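Local coordinates for microcin B17-processing protein McbB (Escherichia coli str. K-12 substr. MG1655, PDB 6GRH) that is required to process the inactive microcin B17 precursor peptide into the active antibiotic, in assembly with the protein McbC, at residues I141-E146 against D151-I156; Q170-K175 against E198-R203; R239-H244 against A272-C277. One frame throughout, in Å; residues are numbered along the deposited sequence. Where two conformers were deposited one is given.

Contact 1 of 3, residues I141-E146 against D151-I156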
loop_
_atom_site.group_PDB
_atom_site.type_symbol
_atom_site.label_atom_id
_atom_site.label_comp_id
_atom_site.label_asym_id
_atom_site.label_seq_id
_atom_site.Cartn_x
_atom_site.Cartn_y
_atom_site.Cartn_z
ATOM N N ILE B 141 15.772 -6.165 25.136
ATOM C CA ILE B 141 17.112 -6.082 24.595
ATOM C C ILE B 141 17.095 -5.205 23.345
ATOM O O ILE B 141 16.475 -5.575 22.324
ATOM C CB ILE B 141 17.675 -7.487 24.260
ATOM C CG1 ILE B 141 17.653 -8.377 25.504
ATOM C CG2 ILE B 141 19.059 -7.368 23.645
ATOM C CD1 ILE B 141 18.103 -9.806 25.274
ATOM N N TRP B 142 17.778 -4.063 23.418
ATOM C CA TRP B 142 17.968 -3.197 22.276
ATOM C C TRP B 142 19.322 -3.495 21.648
ATOM O O TRP B 142 20.348 -3.286 22.272
ATOM C CB TRP B 142 17.895 -1.713 22.677
ATOM C CG TRP B 142 17.757 -0.819 21.469
ATOM C CD1 TRP B 142 18.651 -0.716 20.417
ATOM C CD2 TRP B 142 16.675 0.048 21.151
ATOM N NE1 TRP B 142 18.192 0.181 19.497
ATOM C CE2 TRP B 142 16.972 0.642 19.896
ATOM C CE3 TRP B 142 15.484 0.390 21.799
ATOM C CZ2 TRP B 142 16.120 1.559 19.272
ATOM C CZ3 TRP B 142 14.627 1.292 21.185
ATOM C CH2 TRP B 142 14.953 1.865 19.924
ATOM N N LEU B 143 19.324 -3.998 20.404
ATOM C CA LEU B 143 20.561 -4.255 19.678
ATOM C C LEU B 143 20.766 -3.178 18.624
ATOM O O LEU B 143 19.974 -3.085 17.702
ATOM C CB LEU B 143 20.507 -5.625 19.035
ATOM C CG LEU B 143 21.632 -6.059 18.101
ATOM C CD1 LEU B 143 22.997 -6.061 18.781
ATOM C CD2 LEU B 143 21.292 -7.450 17.552
ATOM N N HIS B 144 21.824 -2.380 18.757
ATOM C CA HIS B 144 22.083 -1.283 17.843
ATOM C C HIS B 144 23.400 -1.564 17.133
ATOM O O HIS B 144 24.432 -1.694 17.784
ATOM C CB HIS B 144 22.131 0.052 18.579
ATOM C CG HIS B 144 22.545 1.197 17.716
ATOM N ND1 HIS B 144 21.723 1.720 16.748
ATOM C CD2 HIS B 144 23.713 1.864 17.623
ATOM C CE1 HIS B 144 22.361 2.693 16.119
ATOM N NE2 HIS B 144 23.558 2.825 16.655
ATOM N N LEU B 145 23.355 -1.613 15.795
ATOM C CA LEU B 145 24.530 -1.880 14.965
ATOM C C LEU B 145 24.803 -0.778 13.936
ATOM O O LEU B 145 23.933 -0.484 13.102
ATOM C CB LEU B 145 24.341 -3.202 14.223
ATOM C CG LEU B 145 24.202 -4.433 15.118
ATOM C CD1 LEU B 145 23.925 -5.677 14.290
ATOM C CD2 LEU B 145 25.457 -4.623 15.954
ATOM N N GLU B 146 25.983 -0.163 14.007
ATOM C CA GLU B 146 26.518 0.647 12.904
ATOM C C GLU B 146 27.073 -0.223 11.787
ATOM O O GLU B 146 26.862 0.054 10.604
ATOM C CB GLU B 146 27.603 1.622 13.386
ATOM C CG GLU B 146 27.019 2.845 14.034
ATOM C CD GLU B 146 27.964 4.023 14.221
ATOM O OE1 GLU B 146 29.064 4.094 13.623
ATOM O OE2 GLU B 146 27.534 4.917 14.964
ATOM N N ASP B 151 24.578 -12.347 11.052
ATOM C CA ASP B 151 25.110 -13.264 12.069
ATOM C C ASP B 151 25.088 -12.713 13.498
ATOM O O ASP B 151 24.936 -13.477 14.437
ATOM C CB ASP B 151 26.555 -13.694 11.746
ATOM C CG ASP B 151 26.637 -14.778 10.681
ATOM O OD1 ASP B 151 25.594 -15.316 10.244
ATOM O OD2 ASP B 151 27.770 -15.112 10.286
ATOM N N ILE B 152 25.254 -11.398 13.659
ATOM C CA ILE B 152 25.216 -10.780 14.994
ATOM C C ILE B 152 23.810 -10.892 15.572
ATOM O O ILE B 152 23.630 -11.272 16.712
ATOM C CB ILE B 152 25.634 -9.314 14.944
ATOM C CG1 ILE B 152 27.104 -9.213 14.488
ATOM C CG2 ILE B 152 25.411 -8.668 16.297
ATOM C CD1 ILE B 152 27.545 -7.813 14.131
ATOM N N VAL B 153 22.804 -10.585 14.756
ATOM C CA VAL B 153 21.420 -10.708 15.185
ATOM C C VAL B 153 21.109 -12.161 15.512
ATOM O O VAL B 153 20.457 -12.445 16.516
ATOM C CB VAL B 153 20.428 -10.155 14.133
ATOM C CG1 VAL B 153 18.985 -10.299 14.618
ATOM C CG2 VAL B 153 20.730 -8.698 13.839
ATOM N N LYS B 154 21.589 -13.078 14.681
ATOM C CA LYS B 154 21.335 -14.493 14.886
ATOM C C LYS B 154 21.944 -15.010 16.201
ATOM O O LYS B 154 21.300 -15.772 16.914
ATOM C CB LYS B 154 21.875 -15.271 13.689
ATOM C CG LYS B 154 21.688 -16.768 13.714
ATOM C CD LYS B 154 22.155 -17.320 12.360
ATOM C CE LYS B 154 22.179 -18.828 12.333
ATOM N NZ LYS B 154 20.815 -19.324 11.987
ATOM N N ARG B 155 23.161 -14.573 16.508
ATOM C CA ARG B 155 23.810 -14.904 17.783
ATOM C C ARG B 155 22.986 -14.426 19.002
ATOM O O ARG B 155 22.803 -15.169 19.967
ATOM C CB ARG B 155 25.203 -14.277 17.832
ATOM C CG ARG B 155 25.963 -14.483 19.143
ATOM C CD ARG B 155 27.090 -13.479 19.275
ATOM N NE ARG B 155 27.702 -13.467 20.612
ATOM C CZ ARG B 155 28.455 -12.476 21.095
ATOM N NH1 ARG B 155 28.707 -11.386 20.366
ATOM N NH2 ARG B 155 28.959 -12.565 22.327
ATOM N N ILE B 156 22.514 -13.181 18.954
ATOM C CA ILE B 156 21.733 -12.604 20.053
ATOM C C ILE B 156 20.390 -13.345 20.233
ATOM O O ILE B 156 19.965 -13.665 21.371
ATOM C CB ILE B 156 21.537 -11.067 19.865
ATOM C CG1 ILE B 156 22.878 -10.315 19.897
ATOM C CG2 ILE B 156 20.613 -10.498 20.929
ATOM C CD1 ILE B 156 23.711 -10.548 21.153
#
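Leu-145 and Ile-152 reach toward each other tip to tip across the gap between 141-146 and 151-156. CD1 of Leu-145 lies 3.9 Å from CG2 of Ile-152, and the other leucine methyl, CD2, stands 4.1 Å from that same CG2, so the fork closes on a single methyl. Packing of this apolar kind accounts for all the side-chain contact. Leu-143 is the busiest member: with CG anti to its backbone N (chi1 174°), it sends CD2 obliquely to two helix residues, 4.0 Å from CG2 of Val-153 and 4.0 Å from CG1 of Ile-156. Its CD1 stays near Ile-152, and at the far end CG2 of Ile-141 meets CG2 of Ile-156 more loosely, at 4.4 Å.

The polar interactions run within or away from the pair. Along the helix, Arg-155 N donates to Asp-151 O and Ile-156 N to Ile-152 O, which sets residues 152, 153 and 156 on one face. At the flank of the helix, the Arg-155 guanidinium bonds the carbonyls of Ile-128 and Asp-130. Side chains alternate along 141-146: those of 141, 143 and 145 start toward the helix, whereas Trp-142 and His-144 lie on the other side of the sheet, against helix 236-254.

The segment axes approach to 10.5 Å and run nearly antiparallel, at 164°. Together with the parallel pairing of strands 139-144 and 167-174, this is the geometry of a beta-alpha-beta unit, in which helix 150-160 crosses over the sheet between its two strands.

Contact 2 of 3, residues Q170-K175 against E198-R203; sequences QSYYLK and ERWLSR. With SO4 (sulfate ion), chain G.
Leu-174 and Trp-200 carry most of the buried surface where helix 193-204 packs on strand 167-174, a helix-on-sheet layer of a mixed alpha/beta domain. The two segment axes are 11.3 Å apart and nearly parallel, at 11°. Leu-174 brings CD2 to the root of the tryptophan, 3.7 Å from its CB, while CD1, the other branch, stops 4.3 Å from CD2 of Leu-201. The two branches are thus shared between consecutive helix residues.

Trp-200 meets its second strand partner, Tyr-172, at the indole edge. Tyr-172 has CG held between the backbone N and the carbonyl carbon (chi1 54°), which swings the phenol out from the strand toward the helix; the two side chains cross at about a right angle, and OH arrives near the indole plane, 3.5 Å from CD1. The strong polar partner of that hydroxyl is Asp-181, through OD1. Arg-179 makes a cation-pi contact with the Trp-200 ring, and Ser-269 and Ser-271 of strand 269-273 also touch it, so the indole spans several strands of the sheet.

On the helix side turned from the strand, Arg-199 and Arg-203 clasp a sulfate, probably picked up from the crystallisation medium. The Arg-199 guanidinium meets it edge-on with two side-by-side, nearly straight bonds, NH1 to O3 and NH2 to O4, each 2.7 Å. Arg-203 adds NE to O1 at 3.2 Å and NH2 to O4 at 3.1 Å; this last bond is almost straight (178°), leaving O4 gripped by both arginines.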
loop_
_atom_site.group_PDB
_atom_site.type_symbol
_atom_site.label_atom_id
_atom_site.label_comp_id
_atom_site.label_asym_id
_atom_site.label_seq_id
_atom_site.Cartn_x
_atom_site.Cartn_y
_atom_site.Cartn_z
ATOM N N GLN B 170 15.796 -4.022 17.332
ATOM C CA GLN B 170 17.021 -3.936 16.569
ATOM C C GLN B 170 17.037 -2.643 15.819
ATOM O O GLN B 170 16.021 -2.272 15.208
ATOM C CB GLN B 170 17.147 -5.071 15.551
ATOM C CG GLN B 170 17.042 -6.480 16.094
ATOM C CD GLN B 170 15.629 -6.963 16.400
ATOM O OE1 GLN B 170 15.447 -7.759 17.314
ATOM N NE2 GLN B 170 14.658 -6.559 15.618
ATOM N N SER B 171 18.193 -1.991 15.800
ATOM C CA SER B 171 18.363 -0.766 15.028
ATOM C C SER B 171 19.667 -0.789 14.235
ATOM O O SER B 171 20.648 -1.383 14.634
ATOM C CB SER B 171 18.233 0.476 15.926
ATOM O OG SER B 171 19.270 0.556 16.872
ATOM N N TYR B 172 19.632 -0.191 13.056
ATOM C CA TYR B 172 20.674 -0.367 12.041
ATOM C C TYR B 172 20.374 0.626 10.900
ATOM O O TYR B 172 19.318 1.278 10.896
ATOM C CB TYR B 172 20.708 -1.841 11.528
ATOM C CG TYR B 172 19.377 -2.320 11.040
ATOM C CD1 TYR B 172 18.427 -2.808 11.922
ATOM C CD2 TYR B 172 19.025 -2.200 9.702
ATOM C CE1 TYR B 172 17.184 -3.213 11.490
ATOM C CE2 TYR B 172 17.782 -2.591 9.257
ATOM C CZ TYR B 172 16.870 -3.094 10.142
ATOM O OH TYR B 172 15.636 -3.449 9.714
ATOM N N TYR B 173 21.304 0.727 9.961
ATOM C CA TYR B 173 21.237 1.679 8.886
ATOM C C TYR B 173 21.111 0.949 7.566
ATOM O O TYR B 173 21.711 -0.082 7.362
ATOM C CB TYR B 173 22.451 2.597 8.907
ATOM C CG TYR B 173 22.554 3.369 10.204
ATOM C CD1 TYR B 173 21.974 4.629 10.338
ATOM C CD2 TYR B 173 23.202 2.814 11.321
ATOM C CE1 TYR B 173 22.057 5.338 11.539
ATOM C CE2 TYR B 173 23.291 3.506 12.526
ATOM C CZ TYR B 173 22.707 4.776 12.634
ATOM O OH TYR B 173 22.784 5.449 13.832
ATOM N N LEU B 174 20.292 1.490 6.677
ATOM C CA LEU B 174 20.090 0.909 5.365
ATOM C C LEU B 174 19.942 2.062 4.413
ATOM O O LEU B 174 19.031 2.878 4.589
ATOM C CB LEU B 174 18.839 0.029 5.321
ATOM C CG LEU B 174 18.406 -0.513 3.944
ATOM C CD1 LEU B 174 19.500 -1.347 3.329
ATOM C CD2 LEU B 174 17.114 -1.294 4.115
ATOM N N LYS B 175 20.876 2.133 3.467
ATOM C CA LYS B 175 20.966 3.194 2.468
ATOM C C LYS B 175 21.039 4.567 3.142
ATOM O O LYS B 175 22.012 4.830 3.841
ATOM C CB LYS B 175 19.826 3.034 1.450
ATOM C CG LYS B 175 19.987 1.740 0.659
ATOM C CD LYS B 175 19.019 1.690 -0.512
ATOM C CE LYS B 175 19.271 0.483 -1.401
ATOM N NZ LYS B 175 18.864 0.796 -2.800
ATOM N N GLU B 198 13.767 -8.169 5.393
ATOM C CA GLU B 198 13.225 -8.679 4.124
ATOM C C GLU B 198 12.132 -7.778 3.537
ATOM O O GLU B 198 12.056 -7.600 2.322
ATOM C CB GLU B 198 12.718 -10.114 4.294
ATOM C CG GLU B 198 13.871 -11.092 4.558
ATOM C CD GLU B 198 14.859 -11.217 3.399
ATOM O OE1 GLU B 198 14.420 -11.026 2.239
ATOM O OE2 GLU B 198 16.054 -11.533 3.656
ATOM N N ARG B 199 11.282 -7.226 4.385
ATOM C CA ARG B 199 10.308 -6.220 3.938
ATOM C C ARG B 199 11.022 -5.003 3.310
ATOM O O ARG B 199 10.627 -4.567 2.214
ATOM C CB ARG B 199 9.386 -5.799 5.079
ATOM C CG ARG B 199 8.268 -4.834 4.698
ATOM C CD ARG B 199 7.162 -5.537 3.957
ATOM N NE ARG B 199 6.087 -4.629 3.567
ATOM C CZ ARG B 199 6.029 -3.916 2.434
ATOM N NH1 ARG B 199 7.007 -3.930 1.516
ATOM N NH2 ARG B 199 4.965 -3.151 2.229
ATOM N N TRP B 200 12.071 -4.490 3.947
ATOM C CA TRP B 200 12.776 -3.308 3.418
ATOM C C TRP B 200 13.603 -3.637 2.170
ATOM O O TRP B 200 13.623 -2.846 1.212
ATOM C CB TRP B 200 13.674 -2.629 4.461
ATOM C CG TRP B 200 13.049 -2.390 5.824
ATOM C CD1 TRP B 200 13.669 -2.541 7.023
ATOM C CD2 TRP B 200 11.704 -1.979 6.121
ATOM N NE1 TRP B 200 12.811 -2.259 8.037
ATOM C CE2 TRP B 200 11.601 -1.899 7.522
ATOM C CE3 TRP B 200 10.579 -1.657 5.338
ATOM C CZ2 TRP B 200 10.428 -1.519 8.172
ATOM C CZ3 TRP B 200 9.399 -1.285 5.983
ATOM C CH2 TRP B 200 9.333 -1.225 7.388
ATOM N N LEU B 201 14.270 -4.796 2.156
ATOM C CA LEU B 201 15.037 -5.196 0.968
ATOM C C LEU B 201 14.155 -5.386 -0.286
ATOM O O LEU B 201 14.565 -4.984 -1.384
ATOM C CB LEU B 201 15.911 -6.417 1.231
ATOM C CG LEU B 201 17.031 -6.160 2.242
ATOM C CD1 LEU B 201 17.758 -7.452 2.532
ATOM C CD2 LEU B 201 18.026 -5.107 1.807
ATOM N N SER B 202 12.968 -5.961 -0.095
ATOM C CA SER B 202 11.948 -6.084 -1.133
ATOM C C SER B 202 11.487 -4.730 -1.666
ATOM O O SER B 202 11.480 -4.517 -2.875
ATOM C CB SER B 202 10.732 -6.868 -0.605
ATOM O OG SER B 202 9.849 -6.056 0.175
ATOM N N ARG B 203 11.105 -3.829 -0.763
ATOM C CA ARG B 203 10.687 -2.460 -1.142
ATOM C C ARG B 203 11.781 -1.710 -1.911
ATOM O O ARG B 203 11.458 -0.929 -2.812
ATOM C CB ARG B 203 10.228 -1.641 0.071
ATOM C CG ARG B 203 10.017 -0.141 -0.200
ATOM C CD ARG B 203 9.415 0.586 1.000
ATOM N NE ARG B 203 8.052 0.105 1.263
ATOM C CZ ARG B 203 7.423 0.162 2.437
ATOM N NH1 ARG B 203 8.010 0.681 3.516
ATOM N NH2 ARG B 203 6.186 -0.325 2.541
HETATM S S SO4 G . 5.778 -1.705 -1.090
HETATM O O1 SO4 G . 6.318 -0.368 -1.426
HETATM O O2 SO4 G . 5.045 -2.290 -2.236
HETATM O O3 SO4 G . 6.917 -2.598 -0.778
HETATM O O4 SO4 G . 4.857 -1.551 0.050
#

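Contact 3 of 3, residues R239-H244 against A272-C277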
loop_
_atom_site.group_PDB
_atom_site.type_symbol
_atom_site.label_atom_id
_atom_site.label_comp_id
_atom_site.label_asym_id
_atom_site.label_seq_id
_atom_site.Cartn_x
_atom_site.Cartn_y
_atom_site.Cartn_z
ATOM N N ARG B 239 24.490 10.295 14.158
ATOM C CA ARG B 239 24.531 9.576 15.442
ATOM C C ARG B 239 23.663 10.239 16.519
ATOM O O ARG B 239 22.963 9.544 17.252
ATOM C CB ARG B 239 25.966 9.401 15.946
ATOM C CG ARG B 239 26.785 8.492 15.087
ATOM C CD ARG B 239 28.192 8.305 15.605
ATOM N NE ARG B 239 28.871 7.345 14.743
ATOM C CZ ARG B 239 29.733 7.644 13.771
ATOM N NH1 ARG B 239 30.137 8.907 13.530
ATOM N NH2 ARG B 239 30.240 6.665 13.046
ATOM N N GLY B 240 23.689 11.573 16.576
ATOM C CA GLY B 240 22.880 12.341 17.562
ATOM C C GLY B 240 21.388 12.201 17.338
ATOM O O GLY B 240 20.622 11.966 18.265
ATOM N N PHE B 241 20.992 12.303 16.079
ATOM C CA PHE B 241 19.607 12.079 15.646
ATOM C C PHE B 241 19.157 10.681 16.030
ATOM O O PHE B 241 18.109 10.511 16.651
ATOM C CB PHE B 241 19.557 12.284 14.125
ATOM C CG PHE B 241 18.185 12.220 13.514
ATOM C CD1 PHE B 241 17.328 13.330 13.535
ATOM C CD2 PHE B 241 17.774 11.086 12.853
ATOM C CE1 PHE B 241 16.074 13.290 12.917
ATOM C CE2 PHE B 241 16.533 11.038 12.230
ATOM C CZ PHE B 241 15.676 12.134 12.266
ATOM N N SER B 242 19.980 9.690 15.688
ATOM C CA SER B 242 19.720 8.278 16.041
ATOM C C SER B 242 19.571 8.081 17.551
ATOM O O SER B 242 18.658 7.415 18.022
ATOM C CB SER B 242 20.867 7.395 15.536
ATOM O OG SER B 242 20.970 7.436 14.113
ATOM N N TYR B 243 20.483 8.694 18.297
ATOM C CA TYR B 243 20.485 8.647 19.768
ATOM C C TYR B 243 19.157 9.143 20.343
ATOM O O TYR B 243 18.584 8.501 21.220
ATOM C CB TYR B 243 21.639 9.504 20.274
ATOM C CG TYR B 243 21.990 9.466 21.735
ATOM C CD1 TYR B 243 22.652 8.370 22.283
ATOM C CD2 TYR B 243 21.739 10.565 22.558
ATOM C CE1 TYR B 243 23.038 8.363 23.625
ATOM C CE2 TYR B 243 22.126 10.567 23.911
ATOM C CZ TYR B 243 22.787 9.459 24.429
ATOM O OH TYR B 243 23.151 9.440 25.748
ATOM N N HIS B 244 18.668 10.270 19.828
ATOM C CA HIS B 244 17.388 10.785 20.262
ATOM C C HIS B 244 16.218 9.851 19.928
ATOM O O HIS B 244 15.329 9.643 20.770
ATOM C CB HIS B 244 17.163 12.169 19.675
ATOM C CG HIS B 244 15.965 12.862 20.224
ATOM N ND1 HIS B 244 15.838 13.193 21.563
ATOM C CD2 HIS B 244 14.826 13.271 19.615
ATOM C CE1 HIS B 244 14.658 13.763 21.749
ATOM N NE2 HIS B 244 14.034 13.834 20.583
ATOM N N ALA B 272 13.512 6.273 9.733
ATOM C CA ALA B 272 13.788 7.697 9.571
ATOM C C ALA B 272 14.692 7.903 8.364
ATOM O O ALA B 272 15.726 7.258 8.252
ATOM C CB ALA B 272 14.443 8.262 10.821
ATOM N N ASP B 273 14.296 8.776 7.449
ATOM C CA ASP B 273 15.172 9.183 6.375
ATOM C C ASP B 273 16.168 10.204 6.922
ATOM O O ASP B 273 15.767 11.277 7.363
ATOM C CB ASP B 273 14.360 9.785 5.230
ATOM C CG ASP B 273 15.208 10.095 4.014
ATOM O OD1 ASP B 273 14.894 9.581 2.917
ATOM O OD2 ASP B 273 16.195 10.849 4.133
ATOM N N LEU B 274 17.459 9.873 6.902
ATOM C CA LEU B 274 18.489 10.747 7.468
ATOM C C LEU B 274 18.725 12.053 6.696
ATOM O O LEU B 274 19.313 13.000 7.244
ATOM C CB LEU B 274 19.798 9.995 7.663
ATOM C CG LEU B 274 19.755 8.908 8.737
ATOM C CD1 LEU B 274 21.012 8.048 8.666
ATOM C CD2 LEU B 274 19.557 9.496 10.116
ATOM N N ILE B 275 18.250 12.116 5.451
ATOM C CA ILE B 275 18.355 13.327 4.639
ATOM C C ILE B 275 17.209 14.304 4.966
ATOM O O ILE B 275 17.452 15.451 5.325
ATOM C CB ILE B 275 18.369 13.002 3.123
ATOM C CG1 ILE B 275 19.405 11.910 2.790
ATOM C CG2 ILE B 275 18.661 14.267 2.287
ATOM C CD1 ILE B 275 20.819 12.227 3.253
ATOM N N THR B 276 15.970 13.845 4.818
ATOM C CA THR B 276 14.803 14.697 5.048
ATOM C C THR B 276 14.385 14.770 6.491
ATOM O O THR B 276 13.579 15.618 6.838
ATOM C CB THR B 276 13.558 14.222 4.252
ATOM O OG1 THR B 276 13.176 12.913 4.707
ATOM C CG2 THR B 276 13.832 14.248 2.784
ATOM N N CYS B 277 14.897 13.864 7.321
ATOM C CA CYS B 277 14.483 13.682 8.714
ATOM C C CYS B 277 13.023 13.292 8.950
ATOM O O CYS B 277 12.542 13.420 10.066
ATOM C CB CYS B 277 14.896 14.868 9.602
ATOM S SG CYS B 277 16.604 15.401 9.314
#
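Ala-272 places its CB at the edge of the Phe-241 ring, near the ring plane and 3.7 Å from CE2. Phe-241 is the residue through which helix segment 239-244 meets 272-277: its CG lies anti to the backbone N, and the ring projects from the helix to touch three residues in turn.

Asp-273 points away from the helix and instead organises the chain that follows. Two conformers of it were modelled, and the bonds given here hold for one alone: OD2 accepts from Ile-275 N at 2.8 Å, nearly along its C-O axis, and from Thr-276 N at 3.1 Å, the latter from above the carboxylate plane. In that conformer the first bond would make an Asx turn and the second an Asx motif; residues 274-276 take helical backbone angles. Strand 269-273 leaves the mixed sheet through this turn before antiparallel strand 279-282, and helix 236-254 packs where it leaves.

The CB of Leu-274 points neither to nor from the helix, but the end of the side chain comes closer: CD2 lies 3.6 Å from CD2 of Phe-241. Its carbonyl O serves another interface, accepting from His-244 NE2 and Arg-248 NE of a second copy of this protein. Ile-275 packs on Arg-248 of that copy, and Thr-276 on Phe-208 of a third.

At Cys-277 the chain turns back to the ring. CB sits 3.9 Å from CE1 of Phe-241 and equally near its CZ, while SG makes an oblique sulfur-aromatic contact, 4.8 Å from the ring centroid and 34° off its normal.

Overall arrangement
All three contacts meet on one mixed sheet. Contacts 1 and 2, with centres 14 Å apart, share neighbouring strands 139-144 and 167-174, joined by a probable hydrogen bond between His-144 ND1 and Ser-171 OG (2.7 Å). Helices 150-160 and 193-204 lie on one face; helix 236-254 of contact 3 lies on the other. Contact 3 is tied to contact 1 by the Glu-146 OE2 to Arg-239 NE salt bridge (2.8 Å) and to contact 2 by a probable hydrogen bond between Tyr-173 OH and Ser-242 OG (2.7 Å). The zinc ion, held by Cys-192, Cys-195, Cys-290 and Cys-292, lies about 9 Å from the Val-153 side chain and about 11 Å from that of Tyr-172.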